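Local coordinates for probable transcriptional regulator, LysR family protein (Rhodococcus sp., PDB 2QL3) that probably regulates transcription as a DNA-binding factor of the LysR family, of which this chain is the C-terminal effector-binding domain, at residues 104-110 against 130-136; 138-143 against 158-164; 185-189 against 201-206. One frame throughout, in Å; residues are numbered along the deposited sequence.

Interaction 1. Residues 104-110 against 130-136; sequences HPMVLLD and RVAYRTA. With PO4 (phosphate ion), chain M.
Asp110 and Arg134 both carry CG anti to the backbone N (chi1 -178° and 172°), and a bend at chi3 of Arg134 then turns its guanidinium back over the neighbouring strand. NH2 of Arg134 reaches OD2 of Asp110 at 3.1 Å, a salt bridge lying in the guanidinium plane but striking the carboxylate from above its own plane; the two flat groups stand 72° apart. Thr115 hydrogen-bonds the other carboxylate oxygen, OD1, so each carboxylate oxygen has a partner. CD2 of Leu108 lies over one face of the same guanidinium, 3.3 Å from NH2 of Arg134, while CB of Leu108 packs against CG1 of Val131 at 3.6 Å. This strand pair frames a beta-alpha-beta crossover, with helix 114-125 between two parallel strands, in one lobe of a periplasmic-binding-protein-like fold. The backbone ladder is regular from Leu108 N to Tyr133 O (2.8 Å) through to Asp110 N and Thr135 O (2.6 Å). Before it comes a beta bulge: Met106 O accepts from Ala132 N at 2.9 Å and, weakly, from Tyr133 N, which slips the register by one residue. The opposite side of the sheet, bearing Val107 and Leu109, is covered by helix 138-147, and OG1 of Thr135 bonds Glu40 of the second subunit. At the bulged end, the chain bend of Arg130 brings NH1 alongside Pro105, 3.6 Å from its CD, and CB of Ala132 touches CB of the same proline. A phosphate ion, probably from the crystallisation liquor, takes a nearly straight bond of 2.8 Å through O4 from Val131 N.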
loop_
_atom_site.group_PDB
_atom_site.type_symbol
_atom_site.label_atom_id
_atom_site.label_comp_id
_atom_site.label_asym_id
_atom_site.label_seq_id
_atom_site.Cartn_x
_atom_site.Cartn_y
_atom_site.Cartn_z
ATOM N N HIS A 104 -15.846 19.483 4.063
ATOM C CA HIS A 104 -15.807 18.462 2.987
ATOM C C HIS A 104 -15.311 17.151 3.596
ATOM O O HIS A 104 -14.489 17.179 4.537
ATOM C CB HIS A 104 -14.835 18.880 1.888
ATOM C CG HIS A 104 -15.314 20.014 1.049
ATOM N ND1 HIS A 104 -15.032 21.334 1.347
ATOM C CD2 HIS A 104 -16.034 20.029 -0.096
ATOM C CE1 HIS A 104 -15.596 22.113 0.442
ATOM N NE2 HIS A 104 -16.193 21.346 -0.454
ATOM N N PRO A 105 -15.797 15.995 3.070
ATOM C CA PRO A 105 -15.469 14.700 3.655
ATOM C C PRO A 105 -13.991 14.411 3.496
ATOM O O PRO A 105 -13.463 14.626 2.425
ATOM C CB PRO A 105 -16.230 13.686 2.767
ATOM C CG PRO A 105 -16.739 14.413 1.636
ATOM C CD PRO A 105 -16.700 15.880 1.907
HETATM N N MSE A 106 -13.329 13.915 4.537
HETATM C CA MSE A 106 -11.942 13.566 4.410
HETATM C C MSE A 106 -11.732 12.047 4.288
HETATM O O MSE A 106 -12.490 11.282 4.842
HETATM C CB MSE A 106 -11.119 14.166 5.594
HETATM C CG MSE A 106 -9.588 13.910 5.483
HETATM SE SE MSE A 106 -8.798 13.951 7.272
HETATM C CE MSE A 106 -6.845 14.033 6.750
ATOM N N VAL A 107 -10.692 11.642 3.532
ATOM C CA VAL A 107 -10.176 10.265 3.477
ATOM C C VAL A 107 -8.907 10.338 4.338
ATOM O O VAL A 107 -7.968 11.075 4.010
ATOM C CB VAL A 107 -9.786 9.815 2.024
ATOM C CG1 VAL A 107 -9.147 8.430 2.025
ATOM C CG2 VAL A 107 -10.986 9.782 1.123
ATOM N N LEU A 108 -8.928 9.652 5.477
ATOM C CA LEU A 108 -7.841 9.694 6.452
ATOM C C LEU A 108 -6.902 8.492 6.283
ATOM O O LEU A 108 -7.332 7.326 6.296
ATOM C CB LEU A 108 -8.420 9.723 7.871
ATOM C CG LEU A 108 -7.470 9.557 9.037
ATOM C CD1 LEU A 108 -6.722 10.819 9.207
ATOM C CD2 LEU A 108 -8.173 9.218 10.371
ATOM N N LEU A 109 -5.619 8.783 6.092
ATOM C CA LEU A 109 -4.598 7.743 6.179
ATOM C C LEU A 109 -4.313 7.470 7.669
ATOM O O LEU A 109 -3.795 8.310 8.378
ATOM C CB LEU A 109 -3.318 8.174 5.449
ATOM C CG LEU A 109 -2.233 7.054 5.465
ATOM C CD1 LEU A 109 -2.749 5.809 4.708
ATOM C CD2 LEU A 109 -0.933 7.519 4.903
ATOM N N ASP A 110 -4.752 6.324 8.170
ATOM C CA ASP A 110 -4.555 6.072 9.579
ATOM C C ASP A 110 -3.348 5.144 9.671
ATOM O O ASP A 110 -3.511 3.931 9.715
ATOM C CB ASP A 110 -5.774 5.398 10.187
ATOM C CG ASP A 110 -5.620 5.167 11.716
ATOM O OD1 ASP A 110 -4.499 5.364 12.308
ATOM O OD2 ASP A 110 -6.629 4.780 12.328
ATOM N N ARG A 130 -14.186 15.788 9.257
ATOM C CA ARG A 130 -15.267 14.813 9.002
ATOM C C ARG A 130 -14.689 13.664 8.168
ATOM O O ARG A 130 -14.571 13.794 6.954
ATOM C CB ARG A 130 -16.422 15.435 8.193
ATOM C CG ARG A 130 -16.992 16.834 8.684
ATOM C CD ARG A 130 -18.091 17.396 7.730
ATOM N NE ARG A 130 -19.007 16.333 7.289
ATOM C CZ ARG A 130 -19.107 15.818 6.046
ATOM N NH1 ARG A 130 -18.381 16.281 5.024
ATOM N NH2 ARG A 130 -19.964 14.825 5.809
ATOM N N VAL A 131 -14.346 12.560 8.828
ATOM C CA VAL A 131 -13.675 11.437 8.184
ATOM C C VAL A 131 -14.768 10.506 7.651
ATOM O O VAL A 131 -15.562 9.894 8.412
ATOM C CB VAL A 131 -12.684 10.732 9.133
ATOM C CG1 VAL A 131 -11.935 9.600 8.418
ATOM C CG2 VAL A 131 -11.687 11.744 9.695
ATOM N N ALA A 132 -14.880 10.528 6.334
ATOM C CA ALA A 132 -15.777 9.651 5.564
ATOM C C ALA A 132 -15.177 8.252 5.390
ATOM O O ALA A 132 -15.919 7.241 5.335
ATOM C CB ALA A 132 -16.046 10.275 4.198
ATOM N N TYR A 133 -13.852 8.169 5.286
ATOM C CA TYR A 133 -13.186 6.893 5.064
ATOM C C TYR A 133 -11.813 6.902 5.724
ATOM O O TYR A 133 -11.138 7.911 5.728
ATOM C CB TYR A 133 -13.047 6.548 3.552
ATOM C CG TYR A 133 -14.361 6.476 2.828
ATOM C CD1 TYR A 133 -15.173 5.340 2.932
ATOM C CD2 TYR A 133 -14.833 7.580 2.085
ATOM C CE1 TYR A 133 -16.446 5.281 2.299
ATOM C CE2 TYR A 133 -16.105 7.544 1.437
ATOM C CZ TYR A 133 -16.886 6.366 1.551
ATOM O OH TYR A 133 -18.107 6.274 0.937
ATOM N N ARG A 134 -11.422 5.754 6.263
ATOM C CA ARG A 134 -10.167 5.584 6.949
ATOM C C ARG A 134 -9.499 4.349 6.344
ATOM O O ARG A 134 -10.195 3.386 5.927
ATOM C CB ARG A 134 -10.482 5.427 8.454
ATOM C CG ARG A 134 -9.357 5.059 9.325
ATOM C CD ARG A 134 -9.893 4.816 10.772
ATOM N NE ARG A 134 -10.655 5.972 11.281
ATOM C CZ ARG A 134 -10.187 6.916 12.113
ATOM N NH1 ARG A 134 -11.006 7.904 12.487
ATOM N NH2 ARG A 134 -8.925 6.881 12.580
ATOM N N THR A 135 -8.166 4.415 6.198
ATOM C CA THR A 135 -7.354 3.319 5.615
ATOM C C THR A 135 -5.905 3.411 6.127
ATOM O O THR A 135 -5.364 4.509 6.351
ATOM C CB THR A 135 -7.331 3.364 4.050
ATOM O OG1 THR A 135 -6.408 2.377 3.556
ATOM C CG2 THR A 135 -6.853 4.742 3.533
ATOM N N ALA A 136 -5.245 2.291 6.334
ATOM C CA ALA A 136 -3.798 2.384 6.614
ATOM C C ALA A 136 -2.932 2.259 5.339
ATOM O O ALA A 136 -1.694 2.339 5.399
ATOM C CB ALA A 136 -3.365 1.344 7.698
HETATM P P PO4 M . -15.886 11.513 12.285
HETATM O O1 PO4 M . -15.616 11.632 13.785
HETATM O O2 PO4 M . -15.258 10.216 11.816
HETATM O O3 PO4 M . -17.386 11.538 11.981
HETATM O O4 PO4 M . -15.254 12.645 11.503
#

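Interaction 2. Residues 138-143 against 158-164; sequences FETARA and PRVDVTY
One face of the Arg142 guanidinium is covered by CG of Pro158, which sits 3.4 Å from NE of Arg142; at the edge, in its plane, lie OE2 of Glu139, O of Val162 and CA of Asp161. NH1 and NH2 together grip Val162 O end-on, the NH2 bond being 3.0 Å long, and both arrive from the same face of the carbonyl, above its plane. A weak bond from NH1 to Val160 O and a water shared with Pro158 O and Asp161 OD2 add to the hold on NH1. The Tyr164 ring is covered on one face by CG of Glu139, a CH-pi contact 3.6 Å from the ring centroid and almost on its normal, whereas the Phe138 ring offers its edge to CD of Pro158. Here the first turns of helix 138-147 receive an irregular loop that links strands 152-154 and 169-173, within the substrate-binding domain of the LysR family; the loop makes an inverse gamma turn centred on Asp161, closed by Val162 N to Val160 O. Glu139 runs with CG anti to the backbone N and bends at chi2 (57°), so that its carboxylate serves both sides: OE1 accepts from Tyr164 N at 3.0 Å, and the syn lone pair of OE2 forms a salt bridge of 2.9 Å with NH2 of Arg142. The nearby arginine would be expected to favour the charged carboxylate. OE2 also bonds the hydroxyl of Tyr164 of the second subunit, and the reciprocal pair recurs across the dimer. CG2 of Thr163 rests 3.4 Å from Arg142 O, and a second water joins its OG1 to Ala143 O.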
loop_
_atom_site.group_PDB
_atom_site.type_symbol
_atom_site.label_atom_id
_atom_site.label_comp_id
_atom_site.label_asym_id
_atom_site.label_seq_id
_atom_site.Cartn_x
_atom_site.Cartn_y
_atom_site.Cartn_z
ATOM N N PHE A 138 -1.537 3.596 1.826
ATOM C CA PHE A 138 -1.262 4.889 1.183
ATOM C C PHE A 138 -1.966 5.012 -0.144
ATOM O O PHE A 138 -2.544 6.046 -0.441
ATOM C CB PHE A 138 0.249 5.049 1.020
ATOM C CG PHE A 138 0.728 6.409 0.720
ATOM C CD1 PHE A 138 1.200 7.229 1.741
ATOM C CD2 PHE A 138 0.892 6.828 -0.589
ATOM C CE1 PHE A 138 1.742 8.521 1.469
ATOM C CE2 PHE A 138 1.416 8.096 -0.857
ATOM C CZ PHE A 138 1.820 8.947 0.165
ATOM N N GLU A 139 -1.885 3.972 -0.954
ATOM C CA GLU A 139 -2.509 4.027 -2.278
ATOM C C GLU A 139 -4.020 3.996 -2.191
ATOM O O GLU A 139 -4.691 4.580 -3.037
ATOM C CB GLU A 139 -2.050 2.896 -3.171
ATOM C CG GLU A 139 -2.564 3.033 -4.627
ATOM C CD GLU A 139 -2.158 4.353 -5.321
ATOM O OE1 GLU A 139 -2.781 4.703 -6.346
ATOM O OE2 GLU A 139 -1.228 5.062 -4.851
ATOM N N THR A 140 -4.567 3.323 -1.181
ATOM C CA THR A 140 -5.992 3.392 -1.008
ATOM C C THR A 140 -6.437 4.845 -0.760
ATOM O O THR A 140 -7.458 5.287 -1.303
ATOM C CB THR A 140 -6.490 2.438 0.087
ATOM O OG1 THR A 140 -6.142 1.087 -0.275
ATOM C CG2 THR A 140 -8.024 2.578 0.270
ATOM N N ALA A 141 -5.658 5.599 0.018
ATOM C CA ALA A 141 -6.000 6.982 0.283
ATOM C C ALA A 141 -5.968 7.764 -1.019
ATOM O O ALA A 141 -6.883 8.496 -1.296
ATOM C CB ALA A 141 -5.053 7.614 1.300
ATOM N N ARG A 142 -4.897 7.636 -1.794
ATOM C CA ARG A 142 -4.760 8.361 -3.095
ATOM C C ARG A 142 -5.820 7.931 -4.059
ATOM O O ARG A 142 -6.440 8.802 -4.710
ATOM C CB ARG A 142 -3.391 8.091 -3.758
ATOM C CG ARG A 142 -2.222 8.633 -3.012
ATOM C CD ARG A 142 -0.892 8.271 -3.724
ATOM N NE ARG A 142 -0.681 9.116 -4.906
ATOM C CZ ARG A 142 -0.625 8.696 -6.159
ATOM N NH1 ARG A 142 -0.384 9.569 -7.135
ATOM N NH2 ARG A 142 -0.795 7.424 -6.453
ATOM N N ALA A 143 -6.090 6.623 -4.129
ATOM C CA ALA A 143 -7.109 6.120 -5.072
ATOM C C ALA A 143 -8.526 6.600 -4.725
ATOM O O ALA A 143 -9.293 6.961 -5.625
ATOM C CB ALA A 143 -7.093 4.626 -5.130
ATOM N N PRO A 158 4.079 10.429 -4.586
ATOM C CA PRO A 158 4.511 9.598 -5.725
ATOM C C PRO A 158 4.870 10.441 -6.932
ATOM O O PRO A 158 4.213 11.454 -7.213
ATOM C CB PRO A 158 3.292 8.719 -6.009
ATOM C CG PRO A 158 2.669 8.562 -4.635
ATOM C CD PRO A 158 2.828 9.927 -3.974
ATOM N N ARG A 159 5.874 10.001 -7.673
ATOM C CA ARG A 159 6.381 10.811 -8.789
ATOM C C ARG A 159 5.401 11.136 -9.905
ATOM O O ARG A 159 5.530 12.203 -10.542
ATOM C CB ARG A 159 7.687 10.224 -9.360
ATOM C CG ARG A 159 8.794 11.324 -9.412
ATOM C CD ARG A 159 10.239 10.827 -9.319
ATOM N NE ARG A 159 10.952 11.256 -8.115
ATOM C CZ ARG A 159 11.785 10.469 -7.420
ATOM N NH1 ARG A 159 11.987 9.209 -7.789
ATOM N NH2 ARG A 159 12.414 10.928 -6.337
ATOM N N VAL A 160 4.443 10.224 -10.155
ATOM C CA VAL A 160 3.411 10.401 -11.160
ATOM C C VAL A 160 2.042 10.574 -10.491
ATOM O O VAL A 160 1.618 9.704 -9.749
ATOM C CB VAL A 160 3.392 9.201 -12.143
ATOM C CG1 VAL A 160 2.477 9.469 -13.323
ATOM C CG2 VAL A 160 4.744 8.997 -12.685
ATOM N N ASP A 161 1.359 11.692 -10.741
ATOM C CA ASP A 161 0.104 12.014 -10.019
ATOM C C ASP A 161 -1.112 11.182 -10.504
ATOM O O ASP A 161 -2.159 11.741 -10.885
ATOM C CB ASP A 161 -0.255 13.508 -10.153
ATOM C CG ASP A 161 0.659 14.445 -9.323
ATOM O OD1 ASP A 161 0.571 15.675 -9.600
ATOM O OD2 ASP A 161 1.407 14.010 -8.398
ATOM N N VAL A 162 -0.960 9.850 -10.495
ATOM C CA VAL A 162 -1.969 8.944 -11.059
ATOM C C VAL A 162 -2.138 7.808 -10.060
ATOM O O VAL A 162 -1.175 7.425 -9.398
ATOM C CB VAL A 162 -1.583 8.435 -12.504
ATOM C CG1 VAL A 162 -2.611 7.494 -13.037
ATOM C CG2 VAL A 162 -1.543 9.648 -13.482
ATOM N N THR A 163 -3.372 7.333 -9.914
ATOM C CA THR A 163 -3.696 6.322 -8.963
ATOM C C THR A 163 -3.727 4.999 -9.693
ATOM O O THR A 163 -3.574 4.965 -10.940
ATOM C CB THR A 163 -5.067 6.570 -8.287
ATOM O OG1 THR A 163 -6.109 6.263 -9.224
ATOM C CG2 THR A 163 -5.245 8.041 -7.748
ATOM N N TYR A 164 -3.963 3.907 -8.960
ATOM C CA TYR A 164 -4.061 2.580 -9.600
ATOM C C TYR A 164 -5.218 2.434 -10.595
ATOM O O TYR A 164 -5.152 1.599 -11.479
ATOM C CB TYR A 164 -4.199 1.456 -8.551
ATOM C CG TYR A 164 -2.926 1.024 -7.791
ATOM C CD1 TYR A 164 -2.998 0.016 -6.817
ATOM C CD2 TYR A 164 -1.677 1.619 -8.039
ATOM C CE1 TYR A 164 -1.855 -0.432 -6.150
ATOM C CE2 TYR A 164 -0.524 1.196 -7.368
ATOM C CZ TYR A 164 -0.624 0.167 -6.430
ATOM O OH TYR A 164 0.499 -0.259 -5.783
HETATM O O HOH W 1 1.482 11.854 -6.810
HETATM O O HOH W 2 -8.555 6.459 -8.321
#

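Interaction 3. Residues 185-189 against 201-206; sequences VVAWH and FIRFVT
Ile202 lays its CD1 methyl over one face of the Trp188 indole, 3.6 Å from CE3, in a CH-pi contact to the six-membered ring, over its face but offset toward the rim. CG2 of the same isoleucine reaches CZ3 of Trp188 at 3.8 Å, and the two side chains cross at about a right angle. Two residues earlier on the strand, Val186 meets the helix through both methyls. Its CG1 touches CG2 of Thr206 at 3.7 Å and lies farther from CG2 of Val205; its CG2 looks toward CG1 of Ile202 and the edge of the Phe201 ring. The contact is strand-on-helix packing: the C-terminal helix 196-205 covers strand 182-189 in the mixed sheet of one lobe of the substrate-binding domain, the axes of segments 185-189 and 201-205 running roughly antiparallel, 9.8 Å apart at closest approach. Replacing Trp188 by an alanine would probably leave CD1 and CG2 of Ile202 without the flat surface on which they rest, opening a gap between strand and helix. With chi1 at 63°, the indole presents that face to the isoleucine. At the helix terminus, Thr206 OG1 donates to Ile202 O at 2.6 Å, which holds the side-chain rotation that turns CG2 to Val186; Thr206 N is a second donor to this oxygen, from its other face. Further out, Leu194 touches both Trp188 and Ile202, and the neighbouring strands 57-61 and 69-84 flank the valine through Ile59 and Val72.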
loop_
_atom_site.group_PDB
_atom_site.type_symbol
_atom_site.label_atom_id
_atom_site.label_comp_id
_atom_site.label_asym_id
_atom_site.label_seq_id
_atom_site.Cartn_x
_atom_site.Cartn_y
_atom_site.Cartn_z
ATOM N N VAL A 185 14.188 10.304 8.594
ATOM C CA VAL A 185 15.505 10.014 9.162
ATOM C C VAL A 185 15.942 8.540 8.983
ATOM O O VAL A 185 15.101 7.655 8.843
ATOM C CB VAL A 185 15.534 10.396 10.656
ATOM C CG1 VAL A 185 15.233 11.930 10.832
ATOM C CG2 VAL A 185 14.522 9.519 11.501
ATOM N N VAL A 186 17.255 8.311 8.939
ATOM C CA VAL A 186 17.844 6.998 9.339
ATOM C C VAL A 186 18.066 6.975 10.867
ATOM O O VAL A 186 18.581 7.939 11.442
ATOM C CB VAL A 186 19.127 6.615 8.546
ATOM C CG1 VAL A 186 20.334 7.599 8.820
ATOM C CG2 VAL A 186 19.540 5.134 8.837
ATOM N N ALA A 187 17.613 5.928 11.540
ATOM C CA ALA A 187 17.699 5.893 13.003
ATOM C C ALA A 187 18.309 4.613 13.531
ATOM O O ALA A 187 18.270 3.572 12.881
ATOM C CB ALA A 187 16.269 6.137 13.628
ATOM N N TRP A 188 18.937 4.697 14.687
ATOM C CA TRP A 188 19.450 3.520 15.370
ATOM C C TRP A 188 19.478 3.830 16.847
ATOM O O TRP A 188 19.418 4.968 17.232
ATOM C CB TRP A 188 20.841 3.125 14.881
ATOM C CG TRP A 188 21.917 4.151 15.139
ATOM C CD1 TRP A 188 22.790 4.178 16.178
ATOM C CD2 TRP A 188 22.186 5.319 14.350
ATOM N NE1 TRP A 188 23.622 5.294 16.086
ATOM C CE2 TRP A 188 23.275 6.008 14.972
ATOM C CE3 TRP A 188 21.624 5.846 13.171
ATOM C CZ2 TRP A 188 23.831 7.172 14.437
ATOM C CZ3 TRP A 188 22.159 7.015 12.639
ATOM C CH2 TRP A 188 23.253 7.678 13.284
ATOM N N HIS A 189 19.589 2.816 17.677
ATOM C CA HIS A 189 19.501 3.017 19.122
ATOM C C HIS A 189 20.858 3.483 19.710
ATOM O O HIS A 189 21.884 2.881 19.431
ATOM C CB HIS A 189 19.040 1.672 19.689
ATOM C CG HIS A 189 18.497 1.726 21.078
ATOM N ND1 HIS A 189 19.296 1.927 22.183
ATOM C CD2 HIS A 189 17.244 1.520 21.549
ATOM C CE1 HIS A 189 18.554 1.859 23.278
ATOM N NE2 HIS A 189 17.302 1.605 22.922
ATOM N N PHE A 201 26.189 1.495 6.073
ATOM C CA PHE A 201 24.843 1.849 5.586
ATOM C C PHE A 201 24.441 3.316 5.914
ATOM O O PHE A 201 24.022 4.076 5.023
ATOM C CB PHE A 201 23.776 0.873 6.090
ATOM C CG PHE A 201 22.428 1.144 5.556
ATOM C CD1 PHE A 201 22.022 0.553 4.378
ATOM C CD2 PHE A 201 21.516 1.964 6.242
ATOM C CE1 PHE A 201 20.757 0.754 3.858
ATOM C CE2 PHE A 201 20.237 2.184 5.706
ATOM C CZ PHE A 201 19.876 1.572 4.476
ATOM N N ILE A 202 24.605 3.683 7.180
ATOM C CA ILE A 202 24.323 4.986 7.646
ATOM C C ILE A 202 25.160 6.041 6.893
ATOM O O ILE A 202 24.610 7.048 6.457
ATOM C CB ILE A 202 24.546 5.096 9.189
ATOM C CG1 ILE A 202 23.556 4.174 9.931
ATOM C CG2 ILE A 202 24.503 6.599 9.645
ATOM C CD1 ILE A 202 23.954 3.752 11.400
ATOM N N ARG A 203 26.454 5.802 6.716
ATOM C CA ARG A 203 27.340 6.756 6.037
ATOM C C ARG A 203 26.936 6.847 4.555
ATOM O O ARG A 203 26.968 7.924 3.966
ATOM C CB ARG A 203 28.859 6.400 6.200
ATOM C CG ARG A 203 29.408 6.436 7.634
ATOM C CD ARG A 203 30.903 6.078 7.635
ATOM N NE ARG A 203 31.568 5.966 8.950
ATOM C CZ ARG A 203 32.719 5.297 9.153
ATOM N NH1 ARG A 203 33.307 4.658 8.143
ATOM N NH2 ARG A 203 33.301 5.252 10.354
ATOM N N PHE A 204 26.550 5.712 3.971
ATOM C CA PHE A 204 26.239 5.635 2.559
ATOM C C PHE A 204 24.932 6.382 2.241
ATOM O O PHE A 204 24.876 7.145 1.259
ATOM C CB PHE A 204 26.241 4.183 2.056
ATOM C CG PHE A 204 25.885 4.049 0.560
ATOM C CD1 PHE A 204 26.871 4.145 -0.411
ATOM C CD2 PHE A 204 24.580 3.855 0.167
ATOM C CE1 PHE A 204 26.555 4.038 -1.806
ATOM C CE2 PHE A 204 24.241 3.754 -1.200
ATOM C CZ PHE A 204 25.247 3.854 -2.193
ATOM N N VAL A 205 23.904 6.247 3.092
ATOM C CA VAL A 205 22.627 6.916 2.803
ATOM C C VAL A 205 22.581 8.377 3.245
ATOM O O VAL A 205 21.666 9.114 2.863
ATOM C CB VAL A 205 21.388 6.140 3.358
ATOM C CG1 VAL A 205 21.410 4.659 2.860
ATOM C CG2 VAL A 205 21.316 6.246 4.908
ATOM N N THR A 206 23.535 8.785 4.060
ATOM C CA THR A 206 23.650 10.178 4.466
ATOM C C THR A 206 24.806 10.931 3.761
ATOM O O THR A 206 25.172 12.055 4.177
ATOM C CB THR A 206 23.768 10.285 5.991
ATOM O OG1 THR A 206 24.935 9.601 6.409
ATOM C CG2 THR A 206 22.609 9.607 6.649
#

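How the interactions relate
Interactions 1 and 2 are neighbours in one lobe, their centres 15 Å apart, and share a packing seam: OG1 of Thr135 lies 3.5 Å from CB of Thr140, and CD2 of Leu109 lies 3.8 Å from CD1 of Phe138. Strand 131-135 is followed, after a two-residue link, by helix 138-147, so the two contacts follow in series along the chain, and both meet the second subunit. Interaction 3 lies on the other side of the chain's centre, about 33 Å from interaction 1 and 28 Å from interaction 2 between centres, touching neither and no other protein chain. Phosphate ions, probably from the crystallisation liquor, lie near all three; no effector is identified here.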